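Local coordinates for D-3-phosphoglycerate dehydrogenase (Sulfolobus tokodaii, PDB 2EKL), which probably catalyses the NAD-dependent oxidation of 3-phosphoglycerate, as expected of a D-isomer specific 2-hydroxyacid dehydrogenase linked to amino-acid biosynthesis, at residues I17-L22 with V29-E34; N91-Y96 with M307-M312; A117-T122 with K250-A255. All coordinates share one frame; numbering follows the deposited sequence.

Interaction 1 of 3, residues I17-L22 with V29-E34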
loop_
_atom_site.group_PDB
_atom_site.type_symbol
_atom_site.label_atom_id
_atom_site.label_comp_id
_atom_site.label_asym_id
_atom_site.label_seq_id
_atom_site.Cartn_x
_atom_site.Cartn_y
_atom_site.Cartn_z
ATOM N N ILE A 17 -20.974 -23.629 -0.075
ATOM C CA ILE A 17 -20.420 -24.511 0.948
ATOM C C ILE A 17 -21.394 -24.716 2.109
ATOM O O ILE A 17 -21.585 -25.841 2.575
ATOM C CB ILE A 17 -19.084 -23.965 1.505
ATOM C CG1 ILE A 17 -18.520 -24.924 2.559
ATOM C CG2 ILE A 17 -19.295 -22.593 2.123
ATOM C CD1 ILE A 17 -18.235 -26.318 2.040
ATOM N N LEU A 18 -22.016 -23.631 2.560
ATOM C CA LEU A 18 -22.959 -23.691 3.672
ATOM C C LEU A 18 -24.208 -24.486 3.304
ATOM O O LEU A 18 -24.662 -25.329 4.075
ATOM C CB LEU A 18 -23.345 -22.272 4.112
ATOM C CG LEU A 18 -24.153 -22.096 5.404
ATOM C CD1 LEU A 18 -23.965 -20.675 5.926
ATOM C CD2 LEU A 18 -25.624 -22.383 5.161
ATOM N N ILE A 19 -24.758 -24.218 2.125
ATOM C CA ILE A 19 -25.954 -24.917 1.676
ATOM C C ILE A 19 -25.663 -26.407 1.498
ATOM O O ILE A 19 -26.441 -27.258 1.928
ATOM C CB ILE A 19 -26.460 -24.347 0.337
ATOM C CG1 ILE A 19 -26.767 -22.857 0.491
ATOM C CG2 ILE A 19 -27.708 -25.094 -0.107
ATOM C CD1 ILE A 19 -27.219 -22.188 -0.797
ATOM N N LYS A 20 -24.538 -26.709 0.860
ATOM C CA LYS A 20 -24.134 -28.093 0.623
ATOM C C LYS A 20 -23.968 -28.843 1.941
ATOM O O LYS A 20 -24.408 -29.984 2.077
ATOM C CB LYS A 20 -22.819 -28.122 -0.162
ATOM C CG LYS A 20 -22.146 -29.489 -0.235
ATOM C CD LYS A 20 -20.940 -29.456 -1.168
ATOM C CE LYS A 20 -20.105 -30.726 -1.051
ATOM N NZ LYS A 20 -20.901 -31.950 -1.342
ATOM N N THR A 21 -23.339 -28.190 2.912
ATOM C CA THR A 21 -23.107 -28.798 4.216
ATOM C C THR A 21 -24.416 -29.150 4.918
ATOM O O THR A 21 -24.551 -30.234 5.488
ATOM C CB THR A 21 -22.261 -27.859 5.107
ATOM O OG1 THR A 21 -20.982 -27.658 4.494
ATOM C CG2 THR A 21 -22.058 -28.462 6.490
ATOM N N LEU A 22 -25.383 -28.241 4.866
ATOM C CA LEU A 22 -26.678 -28.474 5.491
ATOM C C LEU A 22 -27.432 -29.587 4.771
ATOM O O LEU A 22 -28.000 -30.475 5.406
ATOM C CB LEU A 22 -27.514 -27.192 5.475
ATOM C CG LEU A 22 -27.009 -26.052 6.365
ATOM C CD1 LEU A 22 -27.900 -24.835 6.192
ATOM C CD2 LEU A 22 -26.995 -26.509 7.822
ATOM N N VAL A 29 -33.465 -27.607 3.415
ATOM C CA VAL A 29 -33.027 -26.257 3.085
ATOM C C VAL A 29 -33.805 -25.602 1.944
ATOM O O VAL A 29 -33.808 -26.093 0.815
ATOM C CB VAL A 29 -31.525 -26.245 2.727
ATOM C CG1 VAL A 29 -31.073 -24.825 2.400
ATOM C CG2 VAL A 29 -30.710 -26.814 3.885
ATOM N N ASP A 30 -34.471 -24.493 2.252
ATOM C CA ASP A 30 -35.215 -23.754 1.239
ATOM C C ASP A 30 -34.385 -22.534 0.873
ATOM O O ASP A 30 -34.251 -21.602 1.664
ATOM C CB ASP A 30 -36.587 -23.321 1.767
ATOM C CG ASP A 30 -37.523 -24.493 1.981
ATOM O OD1 ASP A 30 -37.320 -25.539 1.329
ATOM O OD2 ASP A 30 -38.469 -24.366 2.784
ATOM N N TYR A 31 -33.817 -22.557 -0.328
ATOM C CA TYR A 31 -32.977 -21.470 -0.808
ATOM C C TYR A 31 -33.775 -20.481 -1.656
ATOM O O TYR A 31 -34.097 -20.760 -2.809
ATOM C CB TYR A 31 -31.820 -22.054 -1.617
ATOM C CG TYR A 31 -30.784 -21.056 -2.076
ATOM C CD1 TYR A 31 -30.291 -20.080 -1.210
ATOM C CD2 TYR A 31 -30.248 -21.126 -3.361
ATOM C CE1 TYR A 31 -29.288 -19.205 -1.609
ATOM C CE2 TYR A 31 -29.245 -20.256 -3.769
ATOM C CZ TYR A 31 -28.770 -19.301 -2.889
ATOM O OH TYR A 31 -27.770 -18.446 -3.285
ATOM N N MET A 32 -34.088 -19.330 -1.066
ATOM C CA MET A 32 -34.855 -18.280 -1.733
ATOM C C MET A 32 -34.043 -16.986 -1.681
ATOM O O MET A 32 -34.400 -16.044 -0.974
ATOM C CB MET A 32 -36.197 -18.099 -1.014
ATOM C CG MET A 32 -36.973 -19.401 -0.855
ATOM S SD MET A 32 -38.570 -19.233 -0.025
ATOM C CE MET A 32 -39.612 -18.742 -1.396
ATOM N N PRO A 33 -32.945 -16.921 -2.453
ATOM C CA PRO A 33 -32.048 -15.764 -2.513
ATOM C C PRO A 33 -32.651 -14.409 -2.881
ATOM O O PRO A 33 -32.003 -13.385 -2.707
ATOM C CB PRO A 33 -30.973 -16.215 -3.501
ATOM C CG PRO A 33 -31.733 -17.097 -4.429
ATOM C CD PRO A 33 -32.569 -17.917 -3.473
ATOM N N GLU A 34 -33.878 -14.396 -3.389
ATOM C CA GLU A 34 -34.514 -13.130 -3.741
ATOM C C GLU A 34 -35.928 -12.994 -3.185
ATOM O O GLU A 34 -36.744 -12.236 -3.712
ATOM C CB GLU A 34 -34.509 -12.926 -5.264
ATOM C CG GLU A 34 -34.885 -14.143 -6.089
ATOM C CD GLU A 34 -34.639 -13.928 -7.576
ATOM O OE1 GLU A 34 -33.530 -13.473 -7.934
ATOM O OE2 GLU A 34 -35.544 -14.218 -8.386
#
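Ile-19 sets CG1 beside its backbone N and opposite its carbonyl carbon (chi1 -59°), and an extended second torsion carries CD1 out to Tyr-31. On the strand, Tyr-31 has CG anti to its own N (chi1 -175°), which brings the ring against this methyl. The two side chains cross at about a right angle. Ile-19 CD1 sits over the centre of the ring, 3.7 Å from the Tyr-31 centroid and only 9° off the ring normal. This is a CH-pi contact over the face. The opposite face is covered by Pro-33, two residues on: its CD stands 3.7 Å above the Tyr-31 ring plane. The ring is thus held between an isoleucine methyl and a proline methylene. Its hydroxyl is tied by a hydrogen bond to Ile-14 N.

Val-29 fills the other end of the contact. Its two methyls take separate partners. Val-29 CG2 meets Leu-22 CB at 3.6 Å, and Val-29 CG1 lies 4.2 Å from Ile-19 CG2. Leu-22 and Val-29 also cross at about a right angle.

The helix is held by its own bonds. Ile-17 O accepts from Thr-21 N at 3.0 Å and from Thr-21 OG1 at 2.7 Å, the two donors arriving from opposite faces of the carbonyl plane.

Helix 16-24 and strand 28-31 belong to the beta-alpha-beta unit that starts with strand 7-10. The axes of helix 17-22 and strand 29-31 run roughly antiparallel and pass 9.8 Å apart at their closest. Ile-10 of strand 7-10 touches Ile-19, Val-29 and Tyr-31. On another side of the helix, Ile-17, Leu-18 and Thr-21 meet helix 289-309. Across the two segments the chemistry is apolar. Attraction therefore rests on dispersion and the CH-pi contact, with the ring limited in movement by Ile-19 and Pro-33.

Interaction 2 of 3, residues N91-Y96 with M307-M312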
loop_
_atom_site.group_PDB
_atom_site.type_symbol
_atom_site.label_atom_id
_atom_site.label_comp_id
_atom_site.label_asym_id
_atom_site.label_seq_id
_atom_site.Cartn_x
_atom_site.Cartn_y
_atom_site.Cartn_z
ATOM N N ASN A 91 -34.232 -15.985 23.107
ATOM C CA ASN A 91 -33.249 -17.037 23.343
ATOM C C ASN A 91 -32.821 -17.693 22.032
ATOM O O ASN A 91 -32.552 -18.893 21.983
ATOM C CB ASN A 91 -33.821 -18.093 24.290
ATOM C CG ASN A 91 -34.243 -17.508 25.622
ATOM O OD1 ASN A 91 -33.447 -16.873 26.314
ATOM N ND2 ASN A 91 -35.503 -17.720 25.989
ATOM N N ILE A 92 -32.766 -16.893 20.971
ATOM C CA ILE A 92 -32.367 -17.380 19.655
ATOM C C ILE A 92 -30.865 -17.196 19.457
ATOM O O ILE A 92 -30.357 -16.079 19.543
ATOM C CB ILE A 92 -33.104 -16.621 18.530
ATOM C CG1 ILE A 92 -34.614 -16.825 18.665
ATOM C CG2 ILE A 92 -32.616 -17.107 17.166
ATOM C CD1 ILE A 92 -35.434 -16.026 17.675
ATOM N N LYS A 93 -30.162 -18.294 19.195
ATOM C CA LYS A 93 -28.719 -18.247 18.976
ATOM C C LYS A 93 -28.402 -17.504 17.687
ATOM O O LYS A 93 -28.960 -17.809 16.632
ATOM C CB LYS A 93 -28.143 -19.663 18.891
ATOM C CG LYS A 93 -28.201 -20.447 20.186
ATOM C CD LYS A 93 -27.617 -21.837 20.000
ATOM C CE LYS A 93 -27.646 -22.629 21.293
ATOM N NZ LYS A 93 -27.104 -23.999 21.102
ATOM N N VAL A 94 -27.503 -16.529 17.772
ATOM C CA VAL A 94 -27.111 -15.748 16.606
ATOM C C VAL A 94 -25.642 -16.017 16.296
ATOM O O VAL A 94 -24.772 -15.781 17.135
ATOM C CB VAL A 94 -27.310 -14.239 16.858
ATOM C CG1 VAL A 94 -26.976 -13.451 15.603
ATOM C CG2 VAL A 94 -28.744 -13.971 17.290
ATOM N N VAL A 95 -25.370 -16.515 15.092
ATOM C CA VAL A 95 -24.002 -16.821 14.688
ATOM C C VAL A 95 -23.592 -16.100 13.415
ATOM O O VAL A 95 -24.430 -15.743 12.588
ATOM C CB VAL A 95 -23.803 -18.341 14.456
ATOM C CG1 VAL A 95 -24.065 -19.109 15.745
ATOM C CG2 VAL A 95 -24.724 -18.825 13.340
ATOM N N TYR A 96 -22.289 -15.882 13.272
ATOM C CA TYR A 96 -21.740 -15.227 12.094
ATOM C C TYR A 96 -20.244 -15.510 12.034
ATOM O O TYR A 96 -19.791 -16.524 12.568
ATOM C CB TYR A 96 -22.028 -13.716 12.114
ATOM C CG TYR A 96 -21.384 -12.927 13.235
ATOM C CD1 TYR A 96 -21.654 -13.222 14.571
ATOM C CD2 TYR A 96 -20.532 -11.858 12.955
ATOM C CE1 TYR A 96 -21.093 -12.469 15.604
ATOM C CE2 TYR A 96 -19.964 -11.099 13.978
ATOM C CZ TYR A 96 -20.250 -11.411 15.299
ATOM O OH TYR A 96 -19.692 -10.666 16.311
ATOM N N MET A 307 -26.212 -25.889 16.090
ATOM C CA MET A 307 -27.187 -26.939 15.828
ATOM C C MET A 307 -26.897 -28.151 16.710
ATOM O O MET A 307 -27.818 -28.780 17.242
ATOM C CB MET A 307 -27.149 -27.342 14.351
ATOM C CG MET A 307 -27.658 -26.262 13.410
ATOM S SD MET A 307 -27.441 -26.707 11.675
ATOM C CE MET A 307 -28.850 -27.778 11.430
ATOM N N LYS A 308 -25.619 -28.473 16.881
ATOM C CA LYS A 308 -25.242 -29.617 17.706
ATOM C C LYS A 308 -25.631 -29.383 19.161
ATOM O O LYS A 308 -26.119 -30.291 19.836
ATOM C CB LYS A 308 -23.738 -29.883 17.611
ATOM C CG LYS A 308 -23.279 -31.070 18.448
ATOM C CD LYS A 308 -21.817 -31.404 18.205
ATOM C CE LYS A 308 -21.587 -31.892 16.784
ATOM N NZ LYS A 308 -20.175 -32.320 16.570
ATOM N N GLU A 309 -25.413 -28.168 19.647
ATOM C CA GLU A 309 -25.763 -27.846 21.025
ATOM C C GLU A 309 -27.269 -27.972 21.236
ATOM O O GLU A 309 -27.732 -28.240 22.347
ATOM C CB GLU A 309 -25.302 -26.430 21.371
ATOM C CG GLU A 309 -23.789 -26.282 21.458
ATOM C CD GLU A 309 -23.192 -27.012 22.652
ATOM O OE1 GLU A 309 -23.961 -27.559 23.471
ATOM O OE2 GLU A 309 -21.950 -27.033 22.774
ATOM N N LEU A 310 -28.030 -27.786 20.163
ATOM C CA LEU A 310 -29.483 -27.884 20.232
ATOM C C LEU A 310 -29.961 -29.313 20.006
ATOM O O LEU A 310 -31.161 -29.587 20.050
ATOM C CB LEU A 310 -30.121 -26.946 19.199
ATOM C CG LEU A 310 -30.040 -25.454 19.539
ATOM C CD1 LEU A 310 -30.517 -24.624 18.359
ATOM C CD2 LEU A 310 -30.884 -25.168 20.775
ATOM N N GLY A 311 -29.014 -30.216 19.764
ATOM C CA GLY A 311 -29.337 -31.614 19.544
ATOM C C GLY A 311 -29.873 -31.946 18.163
ATOM O O GLY A 311 -30.392 -33.043 17.942
ATOM N N MET A 312 -29.744 -31.010 17.227
ATOM C CA MET A 312 -30.240 -31.220 15.870
ATOM C C MET A 312 -29.350 -32.148 15.059
ATOM O O MET A 312 -29.836 -32.900 14.214
ATOM C CB MET A 312 -30.359 -29.885 15.140
ATOM C CG MET A 312 -31.207 -28.870 15.853
ATOM S SD MET A 312 -31.235 -27.320 14.942
ATOM C CE MET A 312 -32.528 -26.463 15.794
#
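Lys-93 reaches across with its ammonium end and touches the end of helix 289-309 and the residue just after it. Lys-93 NZ lies 3.0 Å from Glu-309 CB, a very short approach whose exact value is doubtful. Lys-93 NZ is also 3.6 Å from Leu-310 CG. One carbon back, Lys-93 CE passes Leu-310 CD2 at 4.1 Å. The lysine and leucine side chains meet tip to tip, whereas lysine and glutamate cross at about a right angle.

The charges do not pair. Glu-309 bends at its second torsion (chi2 -69°), and this leads the carboxylate away from the lysine. Lys-93 NZ and Glu-309 OE1 stay 5.3 Å apart, so any attraction between them is probably weak and long-range. The ammonium group instead makes a weak hydrogen bond to Ala-306 O, a backbone carbonyl of the same helix. That bond would draw NZ in close to the helix surface. The lysine chain is fully extended beyond CG, with CG turned to the side of the backbone N (chi1 -67°), and this gives it the length to reach the helix end.

Behind these atoms, the chain is turned out of the helix by a Schellman motif. Met-312 N bonds to Met-307 O at 2.9 Å, and Gly-311 N bonds to Lys-308 O at 2.9 Å. Gly-311 takes the positive phi, a conformation that suits glycine. This cap fixes the backbone that presents Glu-309 and Leu-310.

The strand side is set by the sheet: Lys-93 and Val-95 make backbone bonds to strand 71-74 and its approach, and Met-307 and Leu-310 touch its Ile-71. Further along, Tyr-96 O accepts a bond from Asn-302 of helix 289-309. The contact thus lies at the surface, where helix 289-309 ends beside the outermost strand 93-95 of the five-stranded parallel sheet.

Interaction 3 of 3, residues A117-T122 with K250-A255; sequences ARKMYT and KVYAYA
Water 1 lies at the edge of the Tyr-252 ring, in its plane, with its O 2.8 Å from Tyr-252 OH. Lys-119 CE and Ala-117 O approach the ring obliquely. Lys-119 CE lies 3.2 Å from Tyr-252 OH, and Ala-117 O is 3.9 Å from Tyr-252 CE2. The lysine and tyrosine side chains cross at about a right angle. Tyr-252 has CG anti to its backbone N (chi1 -177°), which sends the ring toward the helix end. The extended chain of Lys-119 brings NZ to the same water, which accepts a weak bond from Lys-119 NZ at 3.4 Å. A second weak bond joins NZ to Glu-136 O. With an alanine here in place of Tyr-252, the water would probably lose its phenolic partner, and a gap is likely to open beside Lys-119 CE and Ala-117.

Lys-119 has positive phi and closes helix 102-118 with a Schellman motif. It is also the N-cap of helix 120-128. Next to it, Arg-118 bonds Ser-104 O and Ile-284 O of the second subunit. The contact packs this helix junction against the corner at Tyr-252, where the chain enters the parallel sheet of the Rossmann-type NAD-binding domain.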
loop_
_atom_site.group_PDB
_atom_site.type_symbol
_atom_site.label_atom_id
_atom_site.label_comp_id
_atom_site.label_asym_id
_atom_site.label_seq_id
_atom_site.Cartn_x
_atom_site.Cartn_y
_atom_site.Cartn_z
ATOM N N ALA A 117 -0.159 8.827 1.312
ATOM C CA ALA A 117 1.119 9.488 1.520
ATOM C C ALA A 117 1.853 9.767 0.214
ATOM O O ALA A 117 2.550 10.776 0.091
ATOM C CB ALA A 117 1.999 8.627 2.430
ATOM N N ARG A 118 1.671 8.898 -0.774
ATOM C CA ARG A 118 2.397 9.040 -2.027
ATOM C C ARG A 118 1.585 9.435 -3.252
ATOM O O ARG A 118 2.108 9.413 -4.367
ATOM C CB ARG A 118 3.146 7.733 -2.301
ATOM C CG ARG A 118 4.132 7.395 -1.191
ATOM C CD ARG A 118 5.301 8.373 -1.209
ATOM N NE ARG A 118 6.255 8.045 -2.267
ATOM C CZ ARG A 118 7.188 7.101 -2.165
ATOM N NH1 ARG A 118 7.301 6.388 -1.047
ATOM N NH2 ARG A 118 8.011 6.869 -3.182
ATOM N N LYS A 119 0.324 9.799 -3.043
ATOM C CA LYS A 119 -0.555 10.196 -4.143
ATOM C C LYS A 119 -0.484 9.163 -5.252
ATOM O O LYS A 119 -0.365 9.501 -6.430
ATOM C CB LYS A 119 -0.136 11.568 -4.679
ATOM C CG LYS A 119 -0.156 12.640 -3.608
ATOM C CD LYS A 119 0.374 13.965 -4.115
ATOM C CE LYS A 119 0.434 14.981 -2.989
ATOM N NZ LYS A 119 1.018 16.275 -3.440
ATOM N N MET A 120 -0.560 7.892 -4.874
ATOM C CA MET A 120 -0.483 6.822 -5.856
ATOM C C MET A 120 -1.605 6.861 -6.887
ATOM O O MET A 120 -1.378 6.573 -8.059
ATOM C CB MET A 120 -0.464 5.459 -5.155
ATOM C CG MET A 120 0.842 5.183 -4.429
ATOM S SD MET A 120 0.912 3.551 -3.659
ATOM C CE MET A 120 1.125 2.523 -5.071
ATOM N N TYR A 121 -2.813 7.212 -6.457
ATOM C CA TYR A 121 -3.935 7.259 -7.387
ATOM C C TYR A 121 -3.667 8.250 -8.510
ATOM O O TYR A 121 -3.849 7.940 -9.684
ATOM C CB TYR A 121 -5.223 7.657 -6.670
ATOM C CG TYR A 121 -6.399 7.754 -7.613
ATOM C CD1 TYR A 121 -6.861 6.629 -8.296
ATOM C CD2 TYR A 121 -7.025 8.974 -7.853
ATOM C CE1 TYR A 121 -7.923 6.720 -9.199
ATOM C CE2 TYR A 121 -8.087 9.076 -8.752
ATOM C CZ TYR A 121 -8.528 7.949 -9.418
ATOM O OH TYR A 121 -9.586 8.048 -10.295
ATOM N N THR A 122 -3.240 9.448 -8.136
ATOM C CA THR A 122 -2.957 10.488 -9.111
ATOM C C THR A 122 -1.906 10.007 -10.110
ATOM O O THR A 122 -2.053 10.193 -11.320
ATOM C CB THR A 122 -2.460 11.766 -8.413
ATOM O OG1 THR A 122 -3.455 12.218 -7.483
ATOM C CG2 THR A 122 -2.189 12.863 -9.437
ATOM N N LYS A 250 -4.853 21.775 6.671
ATOM C CA LYS A 250 -4.217 21.071 7.778
ATOM C C LYS A 250 -4.048 19.580 7.526
ATOM O O LYS A 250 -2.993 19.013 7.810
ATOM C CB LYS A 250 -5.000 21.265 9.079
ATOM C CG LYS A 250 -4.280 20.663 10.282
ATOM C CD LYS A 250 -4.945 21.017 11.598
ATOM C CE LYS A 250 -4.110 20.509 12.764
ATOM N NZ LYS A 250 -4.715 20.841 14.082
ATOM N N VAL A 251 -5.094 18.943 7.012
ATOM C CA VAL A 251 -5.047 17.510 6.733
ATOM C C VAL A 251 -4.410 17.284 5.369
ATOM O O VAL A 251 -4.906 17.778 4.357
ATOM C CB VAL A 251 -6.472 16.899 6.751
ATOM C CG1 VAL A 251 -6.422 15.418 6.388
ATOM C CG2 VAL A 251 -7.094 17.084 8.135
ATOM N N TYR A 252 -3.300 16.551 5.350
ATOM C CA TYR A 252 -2.595 16.266 4.106
ATOM C C TYR A 252 -3.450 15.353 3.235
ATOM O O TYR A 252 -3.532 15.528 2.013
ATOM C CB TYR A 252 -1.258 15.582 4.409
ATOM C CG TYR A 252 -0.416 15.301 3.187
ATOM C CD1 TYR A 252 0.329 16.313 2.581
ATOM C CD2 TYR A 252 -0.368 14.022 2.631
ATOM C CE1 TYR A 252 1.106 16.058 1.452
ATOM C CE2 TYR A 252 0.406 13.757 1.498
ATOM C CZ TYR A 252 1.140 14.779 0.918
ATOM O OH TYR A 252 1.916 14.529 -0.193
ATOM N N ALA A 253 -4.091 14.378 3.870
ATOM C CA ALA A 253 -4.932 13.443 3.144
ATOM C C ALA A 253 -5.799 12.602 4.067
ATOM O O ALA A 253 -5.442 12.351 5.223
ATOM C CB ALA A 253 -4.059 12.522 2.276
ATOM N N TYR A 254 -6.949 12.188 3.545
ATOM C CA TYR A 254 -7.868 11.317 4.262
ATOM C C TYR A 254 -8.038 10.117 3.333
ATOM O O TYR A 254 -8.509 10.261 2.199
ATOM C CB TYR A 254 -9.228 11.991 4.490
ATOM C CG TYR A 254 -10.233 11.120 5.228
ATOM C CD1 TYR A 254 -10.021 10.742 6.558
ATOM C CD2 TYR A 254 -11.401 10.685 4.601
ATOM C CE1 TYR A 254 -10.952 9.953 7.241
ATOM C CE2 TYR A 254 -12.335 9.899 5.275
ATOM C CZ TYR A 254 -12.104 9.537 6.594
ATOM O OH TYR A 254 -13.032 8.770 7.259
ATOM N N ALA A 255 -7.617 8.944 3.795
ATOM C CA ALA A 255 -7.725 7.721 2.999
ATOM C C ALA A 255 -8.719 6.815 3.700
ATOM O O ALA A 255 -8.511 6.441 4.851
ATOM C CB ALA A 255 -6.362 7.040 2.899
HETATM O O HOH W 1 3.359 16.832 -1.048
#

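Overall arrangement
Interactions 1 and 2 share the five-stranded parallel sheet. Their centres are about 17 Å apart, and they touch where Leu-22 CD2 packs on Met-307 SD at 3.9 Å. Interaction 1 involves strand 28-31 at one edge of that sheet, interaction 2 strand 93-95 at the other. Helix 289-309 adjoins both. Interaction 3 belongs to the seven-stranded sheet of the NAD-binding domain, on the opposite side of the chain's centre. Its centre is about 43 Å from that of interaction 1 and 46 Å from that of interaction 2. Interaction 1 comes first in sequence. Both segments of interaction 3 fall between 91-96 and 307-312. After the NAD-binding domain, helix 289-309 brings the chain back beside the five-stranded sheet.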